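Local coordinates for protein CysE, serine acetyltransferase (Brucella abortus, PDB 4HZD) that probably catalyses, as a serine acetyltransferase, acetyl transfer from acetyl-CoA to L-serine, a step of cysteine biosynthesis, at residues 54-59 against 76-81; 152-157 against 170-175; 214-219 against 228-233. All blocks are in the same frame, centred on the assembly; numbering follows the deposited sequence.

Contact 1: residues 54-59 against 76-81; sequences AVMHRI and TFDTML
A Met-aromatic contact joins two helices of the N-terminal helical domain, Met-56 on helix 51-63 and Phe-77 on helix 70-83. In Met-56, CG beside the backbone N (chi1 -62°) and an extended chi2 carry the sulfur past the base of the Phe-77 side chain. SD lies 3.7 Å from Phe-77 CB and 5.1 Å from the centroid of the Phe-77 ring, approaching it obliquely at 54° from the ring normal. The two side chains slide past each other in opposite directions, and Met-56 CG reaches Phe-77 CG at 3.7 Å. Closer to the backbone, Met-56 CA stands over one face of the ring, displaced toward its rim. The short helical segments run roughly antiparallel, at 146°; their axes lie 10.2 Å apart, and no hydrogen bond joins the two segments. Both belong to the bundle of helices that precedes the left-handed beta-helix in serine acetyltransferases. One turn further along helix 51-63, Ile-59 meets the far end of the phenyl group, its CG2 at the ring edge, near the ring plane and 3.8 Å from Phe-77 CE2. Ile-59 CD1 lies 4.1 Å from Phe-77 CZ, so both branches of the isoleucine close on that end of the ring. Leu-81 adds a looser apolar touch, its CD2 4.4 Å from Met-56 SD. Trp-87 of helix 87-101 brings its ring against that of Phe-77 and also touches Met-56 and Leu-81, while Ile-59 rests on Gln-122 and Thr-123 of helix 116-132. Elsewhere on helix 51-63, Arg-58 forms a salt bridge to Asp-67 of a neighbouring subunit.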
loop_
_atom_site.group_PDB
_atom_site.type_symbol
_atom_site.label_atom_id
_atom_site.label_comp_id
_atom_site.label_asym_id
_atom_site.label_seq_id
_atom_site.Cartn_x
_atom_site.Cartn_y
_atom_site.Cartn_z
ATOM N N ALA A 54 -21.731 5.171 4.049
ATOM C CA ALA A 54 -20.685 5.272 5.080
ATOM C C ALA A 54 -20.248 3.900 5.674
ATOM O O ALA A 54 -19.029 3.672 5.869
ATOM C CB ALA A 54 -21.143 6.191 6.215
ATOM N N VAL A 55 -21.240 3.066 6.029
ATOM C CA VAL A 55 -21.040 1.724 6.649
ATOM C C VAL A 55 -20.334 0.835 5.632
ATOM O O VAL A 55 -19.287 0.226 5.949
ATOM C CB VAL A 55 -22.397 1.068 7.151
ATOM C CG1 VAL A 55 -22.270 -0.414 7.552
ATOM C CG2 VAL A 55 -22.979 1.839 8.337
ATOM N N MET A 56 -20.851 0.797 4.411
ATOM C CA MET A 56 -20.176 0.017 3.331
ATOM C C MET A 56 -18.746 0.457 3.107
ATOM O O MET A 56 -17.850 -0.400 2.976
ATOM C CB MET A 56 -20.951 0.088 2.007
ATOM C CG MET A 56 -22.328 -0.521 2.134
ATOM S SD MET A 56 -23.337 -0.545 0.645
ATOM C CE MET A 56 -23.035 1.079 -0.024
ATOM N N HIS A 57 -18.526 1.779 3.069
ATOM C CA HIS A 57 -17.188 2.314 2.912
ATOM C C HIS A 57 -16.264 1.959 4.068
ATOM O O HIS A 57 -15.161 1.457 3.841
ATOM C CB HIS A 57 -17.211 3.816 2.712
ATOM C CG HIS A 57 -15.843 4.441 2.675
ATOM N ND1 HIS A 57 -15.230 4.772 1.527
ATOM C CD2 HIS A 57 -14.989 4.807 3.688
ATOM C CE1 HIS A 57 -14.039 5.327 1.789
ATOM N NE2 HIS A 57 -13.883 5.342 3.112
ATOM N N ARG A 58 -16.682 2.228 5.305
ATOM C CA ARG A 58 -15.881 1.825 6.472
ATOM C C ARG A 58 -15.480 0.355 6.422
ATOM O O ARG A 58 -14.282 0.002 6.579
ATOM C CB ARG A 58 -16.641 2.089 7.770
ATOM C CG ARG A 58 -15.836 1.714 9.012
ATOM C CD ARG A 58 -14.824 2.819 9.310
ATOM N NE ARG A 58 -13.696 2.416 10.143
ATOM C CZ ARG A 58 -12.469 2.164 9.685
ATOM N NH1 ARG A 58 -12.234 2.188 8.390
ATOM N NH2 ARG A 58 -11.480 1.854 10.527
ATOM N N ILE A 59 -16.461 -0.509 6.162
ATOM C CA ILE A 59 -16.211 -1.929 6.230
ATOM C C ILE A 59 -15.316 -2.365 5.073
ATOM O O ILE A 59 -14.384 -3.147 5.277
ATOM C CB ILE A 59 -17.500 -2.762 6.272
ATOM C CG1 ILE A 59 -18.280 -2.462 7.566
ATOM C CG2 ILE A 59 -17.126 -4.229 6.292
ATOM C CD1 ILE A 59 -19.625 -3.132 7.607
ATOM N N THR A 76 -19.446 -4.575 -4.362
ATOM C CA THR A 76 -20.205 -5.775 -4.037
ATOM C C THR A 76 -21.246 -5.505 -2.916
ATOM O O THR A 76 -22.418 -5.833 -3.084
ATOM C CB THR A 76 -19.244 -6.960 -3.736
ATOM O OG1 THR A 76 -18.297 -7.018 -4.802
ATOM C CG2 THR A 76 -20.007 -8.281 -3.643
ATOM N N PHE A 77 -20.828 -4.908 -1.793
ATOM C CA PHE A 77 -21.782 -4.294 -0.843
ATOM C C PHE A 77 -22.935 -3.496 -1.490
ATOM O O PHE A 77 -24.094 -3.716 -1.144
ATOM C CB PHE A 77 -21.061 -3.373 0.137
ATOM C CG PHE A 77 -20.944 -3.925 1.524
ATOM C CD1 PHE A 77 -22.082 -4.293 2.237
ATOM C CD2 PHE A 77 -19.687 -4.053 2.129
ATOM C CE1 PHE A 77 -21.976 -4.812 3.530
ATOM C CE2 PHE A 77 -19.572 -4.569 3.425
ATOM C CZ PHE A 77 -20.719 -4.935 4.117
ATOM N N ASP A 78 -22.625 -2.577 -2.417
ATOM C CA ASP A 78 -23.648 -1.827 -3.167
ATOM C C ASP A 78 -24.678 -2.761 -3.827
ATOM O O ASP A 78 -25.861 -2.470 -3.800
ATOM C CB ASP A 78 -23.032 -0.989 -4.307
ATOM C CG ASP A 78 -22.179 0.189 -3.825
ATOM O OD1 ASP A 78 -22.484 0.793 -2.781
ATOM O OD2 ASP A 78 -21.219 0.557 -4.547
ATOM N N THR A 79 -24.201 -3.832 -4.474
ATOM C CA THR A 79 -25.035 -4.851 -5.116
ATOM C C THR A 79 -25.973 -5.550 -4.084
ATOM O O THR A 79 -27.185 -5.708 -4.333
ATOM C CB THR A 79 -24.168 -5.907 -5.879
ATOM O OG1 THR A 79 -23.495 -5.256 -6.968
ATOM C CG2 THR A 79 -25.034 -6.952 -6.494
ATOM N N MET A 80 -25.408 -5.923 -2.923
ATOM C CA MET A 80 -26.191 -6.489 -1.819
ATOM C C MET A 80 -27.327 -5.540 -1.357
ATOM O O MET A 80 -28.472 -5.948 -1.276
ATOM C CB MET A 80 -25.276 -6.920 -0.673
ATOM C CG MET A 80 -25.979 -7.735 0.407
ATOM S SD MET A 80 -26.606 -6.636 1.675
ATOM C CE MET A 80 -25.130 -6.614 2.703
ATOM N N LEU A 81 -27.023 -4.271 -1.117
ATOM C CA LEU A 81 -28.056 -3.312 -0.699
ATOM C C LEU A 81 -29.174 -3.167 -1.742
ATOM O O LEU A 81 -30.363 -3.156 -1.411
ATOM C CB LEU A 81 -27.425 -1.952 -0.421
ATOM C CG LEU A 81 -28.356 -0.771 -0.166
ATOM C CD1 LEU A 81 -29.252 -1.051 1.043
ATOM C CD2 LEU A 81 -27.558 0.535 -0.036
#

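Contact 2: residues 152-157 against 170-175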
loop_
_atom_site.group_PDB
_atom_site.type_symbol
_atom_site.label_atom_id
_atom_site.label_comp_id
_atom_site.label_asym_id
_atom_site.label_seq_id
_atom_site.Cartn_x
_atom_site.Cartn_y
_atom_site.Cartn_z
ATOM N N THR A 152 -13.645 -12.784 13.969
ATOM C CA THR A 152 -14.995 -13.342 14.029
ATOM C C THR A 152 -15.082 -14.317 12.872
ATOM O O THR A 152 -15.008 -13.918 11.699
ATOM C CB THR A 152 -16.080 -12.247 13.886
ATOM O OG1 THR A 152 -15.771 -11.442 12.755
ATOM C CG2 THR A 152 -16.085 -11.292 15.103
ATOM N N ASP A 153 -15.165 -15.599 13.196
ATOM C CA ASP A 153 -15.228 -16.656 12.170
ATOM C C ASP A 153 -16.696 -17.107 12.105
ATOM O O ASP A 153 -17.175 -17.902 12.940
ATOM C CB ASP A 153 -14.237 -17.796 12.490
ATOM C CG ASP A 153 -14.383 -18.965 11.568
ATOM O OD1 ASP A 153 -15.383 -18.951 10.827
ATOM O OD2 ASP A 153 -13.508 -19.883 11.547
ATOM N N ILE A 154 -17.415 -16.548 11.149
ATOM C CA ILE A 154 -18.854 -16.834 10.989
ATOM C C ILE A 154 -19.061 -17.508 9.642
ATOM O O ILE A 154 -18.764 -16.914 8.584
ATOM C CB ILE A 154 -19.696 -15.546 11.094
ATOM C CG1 ILE A 154 -19.351 -14.780 12.383
ATOM C CG2 ILE A 154 -21.184 -15.859 10.997
ATOM C CD1 ILE A 154 -19.973 -13.402 12.566
ATOM N N HIS A 155 -19.558 -18.748 9.650
ATOM C CA HIS A 155 -19.834 -19.414 8.393
ATOM C C HIS A 155 -20.909 -18.683 7.610
ATOM O O HIS A 155 -21.920 -18.275 8.179
ATOM C CB HIS A 155 -20.227 -20.868 8.599
ATOM C CG HIS A 155 -20.205 -21.669 7.322
ATOM N ND1 HIS A 155 -21.178 -21.577 6.380
ATOM C CD2 HIS A 155 -19.262 -22.554 6.821
ATOM C CE1 HIS A 155 -20.874 -22.397 5.355
ATOM N NE2 HIS A 155 -19.723 -23.003 5.638
ATOM N N PRO A 156 -20.702 -18.481 6.286
ATOM C CA PRO A 156 -21.691 -17.693 5.532
ATOM C C PRO A 156 -23.106 -18.277 5.490
ATOM O O PRO A 156 -24.018 -17.538 5.200
ATOM C CB PRO A 156 -21.117 -17.629 4.100
ATOM C CG PRO A 156 -19.643 -17.864 4.262
ATOM C CD PRO A 156 -19.476 -18.735 5.496
ATOM N N ALA A 157 -23.280 -19.559 5.802
ATOM C CA ALA A 157 -24.611 -20.212 5.816
ATOM C C ALA A 157 -25.324 -19.983 7.133
ATOM O O ALA A 157 -26.519 -20.290 7.251
ATOM C CB ALA A 157 -24.499 -21.720 5.542
ATOM N N THR A 170 -13.917 -10.442 19.758
ATOM C CA THR A 170 -12.754 -11.293 19.488
ATOM C C THR A 170 -12.993 -12.783 19.834
ATOM O O THR A 170 -13.287 -13.117 20.975
ATOM C CB THR A 170 -11.554 -10.853 20.348
ATOM O OG1 THR A 170 -11.383 -9.430 20.274
ATOM C CG2 THR A 170 -10.249 -11.657 19.962
ATOM N N GLY A 171 -12.802 -13.675 18.861
ATOM C CA GLY A 171 -12.776 -15.122 19.129
ATOM C C GLY A 171 -14.119 -15.789 18.826
ATOM O O GLY A 171 -14.275 -16.977 19.033
ATOM N N LEU A 172 -15.090 -15.004 18.362
ATOM C CA LEU A 172 -16.360 -15.553 17.951
ATOM C C LEU A 172 -16.244 -16.570 16.840
ATOM O O LEU A 172 -15.616 -16.321 15.815
ATOM C CB LEU A 172 -17.351 -14.448 17.533
ATOM C CG LEU A 172 -18.764 -14.878 17.094
ATOM C CD1 LEU A 172 -19.592 -15.411 18.270
ATOM C CD2 LEU A 172 -19.495 -13.713 16.449
ATOM N N VAL A 173 -16.876 -17.716 17.070
ATOM C CA VAL A 173 -17.040 -18.755 16.074
ATOM C C VAL A 173 -18.532 -19.158 15.972
ATOM O O VAL A 173 -19.193 -19.526 16.968
ATOM C CB VAL A 173 -16.166 -20.008 16.369
ATOM C CG1 VAL A 173 -16.442 -21.101 15.355
ATOM C CG2 VAL A 173 -14.668 -19.700 16.396
ATOM N N VAL A 174 -19.058 -19.116 14.754
ATOM C CA VAL A 174 -20.428 -19.510 14.483
ATOM C C VAL A 174 -20.442 -20.495 13.314
ATOM O O VAL A 174 -20.010 -20.171 12.184
ATOM C CB VAL A 174 -21.302 -18.282 14.167
ATOM C CG1 VAL A 174 -22.750 -18.654 13.813
ATOM C CG2 VAL A 174 -21.219 -17.293 15.322
ATOM N N GLY A 175 -20.976 -21.676 13.594
ATOM C CA GLY A 175 -21.041 -22.745 12.627
ATOM C C GLY A 175 -22.081 -22.584 11.534
ATOM O O GLY A 175 -23.013 -21.785 11.618
HETATM O O HOH W 1 -17.261 -20.807 11.292
#
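Parallel strand pairing joins Asp-153 and Ile-154 to Val-173 and Val-174 at the beginning of the beta-helical domain, where strand 152-154 is the outermost of its sheet within the chain. Asp-153 N donates to Leu-172 O (2.8 Å). Asp-153 O accepts from Val-174 N (2.9 Å). His-155 N donates to Val-174 O in a nearly straight bond of 177°. The strands run within 2° of one another, as successive coils of a left-handed beta-helix do. Ile-154, Leu-172 and Val-174 share one face of the sheet. Ile-154 and Val-174 lie side by side and point the same way, CG2 of Ile-154 being 4.0 Å from Val-174 CB. In Ile-154, CG1 beside the backbone N (chi1 -52°) and an extended chi2 bring CD1 to 3.9 Å from Leu-172 CD2. Asp-153 and Val-173 occupy the other face, turned to a neighbouring subunit: Asp-153 OD2 is hydrogen-bonded to His-168 of that subunit, a residue lining a coenzyme A pocket, and Val-173 packs on its His-188. A water sits 2.7 Å from Asp-153 OD1 and 3.0 Å from Val-174 O. At the turn, the His-155 ring accepts Ala-157 N at ND1, close to the ring plane, with Pro-156 CD over one face.

Contact 3: residues 214-219 against 228-233. With COA (coenzyme A), chain C.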
loop_
_atom_site.group_PDB
_atom_site.type_symbol
_atom_site.label_atom_id
_atom_site.label_comp_id
_atom_site.label_asym_id
_atom_site.label_seq_id
_atom_site.Cartn_x
_atom_site.Cartn_y
_atom_site.Cartn_z
ATOM N N ALA A 214 -19.157 -13.814 28.054
ATOM C CA ALA A 214 -17.816 -13.983 27.460
ATOM C C ALA A 214 -17.284 -15.385 27.599
ATOM O O ALA A 214 -17.348 -15.994 28.692
ATOM C CB ALA A 214 -16.809 -13.005 28.073
ATOM N N GLY A 215 -16.730 -15.904 26.514
ATOM C CA GLY A 215 -16.105 -17.226 26.554
ATOM C C GLY A 215 -17.038 -18.429 26.601
ATOM O O GLY A 215 -16.553 -19.545 26.732
ATOM N N ALA A 216 -18.362 -18.226 26.521
ATOM C CA ALA A 216 -19.292 -19.349 26.532
ATOM C C ALA A 216 -19.146 -20.244 25.282
ATOM O O ALA A 216 -18.976 -19.731 24.153
ATOM C CB ALA A 216 -20.721 -18.841 26.647
ATOM N N LYS A 217 -19.185 -21.568 25.474
ATOM C CA LYS A 217 -19.306 -22.514 24.364
ATOM C C LYS A 217 -20.690 -23.141 24.366
ATOM O O LYS A 217 -21.094 -23.768 25.370
ATOM C CB LYS A 217 -18.256 -23.642 24.433
ATOM C CG LYS A 217 -16.986 -23.307 25.197
ATOM C CD LYS A 217 -15.974 -22.573 24.351
ATOM C CE LYS A 217 -14.854 -22.062 25.252
ATOM N NZ LYS A 217 -14.512 -20.659 24.883
ATOM N N ILE A 218 -21.420 -22.995 23.261
ATOM C CA ILE A 218 -22.744 -23.582 23.119
ATOM C C ILE A 218 -22.597 -24.591 21.965
ATOM O O ILE A 218 -22.236 -24.212 20.825
ATOM C CB ILE A 218 -23.823 -22.518 22.890
ATOM C CG1 ILE A 218 -23.769 -21.470 24.020
ATOM C CG2 ILE A 218 -25.204 -23.149 22.817
ATOM C CD1 ILE A 218 -24.695 -20.280 23.842
ATOM N N LEU A 219 -22.787 -25.885 22.269
ATOM C CA LEU A 219 -22.342 -26.944 21.324
ATOM C C LEU A 219 -23.429 -27.931 21.004
ATOM O O LEU A 219 -23.960 -28.552 21.912
ATOM C CB LEU A 219 -21.141 -27.718 21.854
ATOM C CG LEU A 219 -19.950 -26.915 22.364
ATOM C CD1 LEU A 219 -18.955 -27.877 22.991
ATOM C CD2 LEU A 219 -19.335 -26.121 21.214
ATOM N N SER A 228 -33.275 -15.959 27.738
ATOM C CA SER A 228 -32.314 -16.592 28.637
ATOM C C SER A 228 -30.947 -15.967 28.544
ATOM O O SER A 228 -30.622 -15.294 27.542
ATOM C CB SER A 228 -32.270 -18.091 28.382
ATOM O OG SER A 228 -33.565 -18.613 28.674
ATOM N N LYS A 229 -30.160 -16.184 29.600
ATOM C CA LYS A 229 -28.812 -15.651 29.722
ATOM C C LYS A 229 -27.775 -16.742 30.005
ATOM O O LYS A 229 -27.978 -17.617 30.853
ATOM C CB LYS A 229 -28.739 -14.568 30.797
ATOM C CG LYS A 229 -29.612 -13.345 30.549
ATOM C CD LYS A 229 -29.709 -12.501 31.815
ATOM C CE LYS A 229 -30.443 -11.177 31.584
ATOM N NZ LYS A 229 -31.493 -11.298 30.528
ATOM N N ILE A 230 -26.665 -16.680 29.272
ATOM C CA ILE A 230 -25.568 -17.632 29.441
ATOM C C ILE A 230 -24.411 -16.923 30.124
ATOM O O ILE A 230 -23.789 -16.008 29.559
ATOM C CB ILE A 230 -25.139 -18.313 28.095
ATOM C CG1 ILE A 230 -26.344 -18.755 27.249
ATOM C CG2 ILE A 230 -24.114 -19.441 28.311
ATOM C CD1 ILE A 230 -27.088 -20.002 27.704
ATOM N N ALA A 231 -24.137 -17.314 31.362
ATOM C CA ALA A 231 -23.068 -16.667 32.136
ATOM C C ALA A 231 -21.701 -16.825 31.475
ATOM O O ALA A 231 -21.498 -17.742 30.684
ATOM C CB ALA A 231 -23.029 -17.213 33.559
ATOM N N ALA A 232 -20.757 -15.948 31.813
ATOM C CA ALA A 232 -19.419 -15.999 31.205
ATOM C C ALA A 232 -18.837 -17.379 31.472
ATOM O O ALA A 232 -19.043 -17.954 32.562
ATOM C CB ALA A 232 -18.506 -14.934 31.818
ATOM N N GLY A 233 -18.135 -17.926 30.487
ATOM C CA GLY A 233 -17.443 -19.199 30.652
ATOM C C GLY A 233 -18.267 -20.485 30.743
ATOM O O GLY A 233 -17.700 -21.554 30.942
HETATM N N1A COA C . -19.828 -19.079 36.291
HETATM C C2A COA C . -20.158 -19.920 37.296
HETATM N N3A COA C . -21.112 -19.641 38.211
HETATM C C4A COA C . -21.788 -18.458 38.172
HETATM C C5A COA C . -21.476 -17.480 37.116
HETATM C C6A COA C . -20.422 -17.869 36.138
HETATM N N6A COA C . -20.056 -17.046 35.120
HETATM N N7A COA C . -22.294 -16.424 37.330
HETATM C C8A COA C . -23.063 -16.698 38.419
HETATM N N9A COA C . -22.753 -17.910 38.916
HETATM C C1B COA C . -23.339 -18.595 40.100
HETATM C C2B COA C . -22.929 -17.932 41.407
HETATM O O2B COA C . -21.648 -18.392 41.842
HETATM C C3B COA C . -24.047 -18.355 42.340
HETATM O O3B COA C . -23.745 -19.631 42.939
HETATM P P3B COA C . -23.995 -19.945 44.514
HETATM O O7A COA C . -25.426 -19.482 44.716
HETATM O O8A COA C . -22.949 -19.128 45.248
HETATM O O9A COA C . -23.771 -21.439 44.657
HETATM C C4B COA C . -25.269 -18.459 41.420
HETATM O O4B COA C . -24.770 -18.601 40.082
HETATM C C5B COA C . -26.162 -17.222 41.486
HETATM O O5B COA C . -25.423 -16.078 41.046
HETATM P P1A COA C . -26.131 -14.689 40.625
HETATM O O1A COA C . -25.022 -13.689 40.372
HETATM O O2A COA C . -27.213 -14.378 41.642
HETATM O O3A COA C . -26.849 -15.081 39.222
HETATM P P2A COA C . -27.169 -14.040 38.021
HETATM O O4A COA C . -27.482 -12.700 38.640
HETATM O O5A COA C . -28.176 -14.671 37.081
HETATM O O6A COA C . -25.749 -13.933 37.243
HETATM C CBP COA C . -24.747 -13.660 34.990
HETATM C CCP COA C . -25.522 -13.026 36.150
HETATM C CDP COA C . -24.539 -15.144 35.252
HETATM C CEP COA C . -25.602 -13.484 33.731
HETATM C CAP COA C . -23.382 -12.928 34.857
HETATM O OAP COA C . -22.624 -12.961 36.087
HETATM C C9P COA C . -22.488 -13.422 33.734
HETATM O O9P COA C . -21.522 -14.151 33.960
HETATM N N8P COA C . -22.822 -13.004 32.511
HETATM C C7P COA C . -21.863 -12.665 31.482
HETATM C C6P COA C . -21.416 -11.206 31.541
HETATM C C5P COA C . -20.157 -11.032 30.718
HETATM O O5P COA C . -19.753 -11.942 30.008
HETATM N N4P COA C . -19.554 -9.834 30.837
HETATM C C3P COA C . -18.250 -9.472 30.308
HETATM C C2P COA C . -18.082 -7.955 30.247
HETATM S S1P COA C . -16.693 -7.556 29.161
#
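The carbonyl group of Ala-214 takes the N-H of Gly-233 at 2.8 Å from Ala-214 O, with the donor tilted 20° out of the carbonyl plane. Ala-232 flanks the same oxygen, its CB 3.5 Å from Ala-214 O. The next carbonyl plane, that of Gly-215, has the ammonium group of Lys-217 above it, NZ lying 3.0 Å from Gly-215 O and off the lone-pair directions. On the coenzyme, the flat amides of the pantetheine arm are gripped by backbone N-H groups in nearly straight bonds: Ala-214 N to O5P of coenzyme A at 2.8 Å, and Ala-232 N to O9P at 2.9 Å. The adenine amine N6A donates back to Ala-232 O at 2.9 Å, so Ala-232 grips the pantetheine arm through its N and the adenine through its O. Ala-214 and Ala-232 stand at equivalent corners of successive hexapeptide-repeat coils, 18 residues apart, and Gly-215 and Gly-233 occupy matching places with positive phi. Away from the ligand the contact is apolar. Ile-230 has CG2 anti to its backbone N and CG1 beside it (chi1 -44°), and its two branches part: CG2 meets Ala-216 CB at 3.8 Å, while CG1 meets Ile-218 CD1 at 4.1 Å. A neighbouring subunit closes over the pocket, packing Thr-191 on Ala-214 and giving Lys-197 to the coenzyme. Inside the beta-helix, Ile-218 and Ile-230 pack on Ile-212 of strand 211-212 and Val-236 of strand 235-236, and Ile-230 also reaches Val-246 of strand 244-247.

The three contacts follow one another along the chain, from the helical domain into the beta-helix. Contact 1 lies about 20 Å from contact 2 and about 32 Å from contact 3, centre to centre, and is on the opposite side of the chain's centre from contact 3. Contacts 2 and 3 share the parallel sheet of the beta-helix: strands 172-174 and 217-219 are separated in it by strand 191-193, and the nearest atoms of the two contacts are about 7 Å apart. Both also touch the same neighbouring subunit. Contact 3 binds coenzyme A directly, and the side chain of Val-173 in contact 2 comes within about 4 Å of a bound coenzyme A, whereas contact 1 is structural packing.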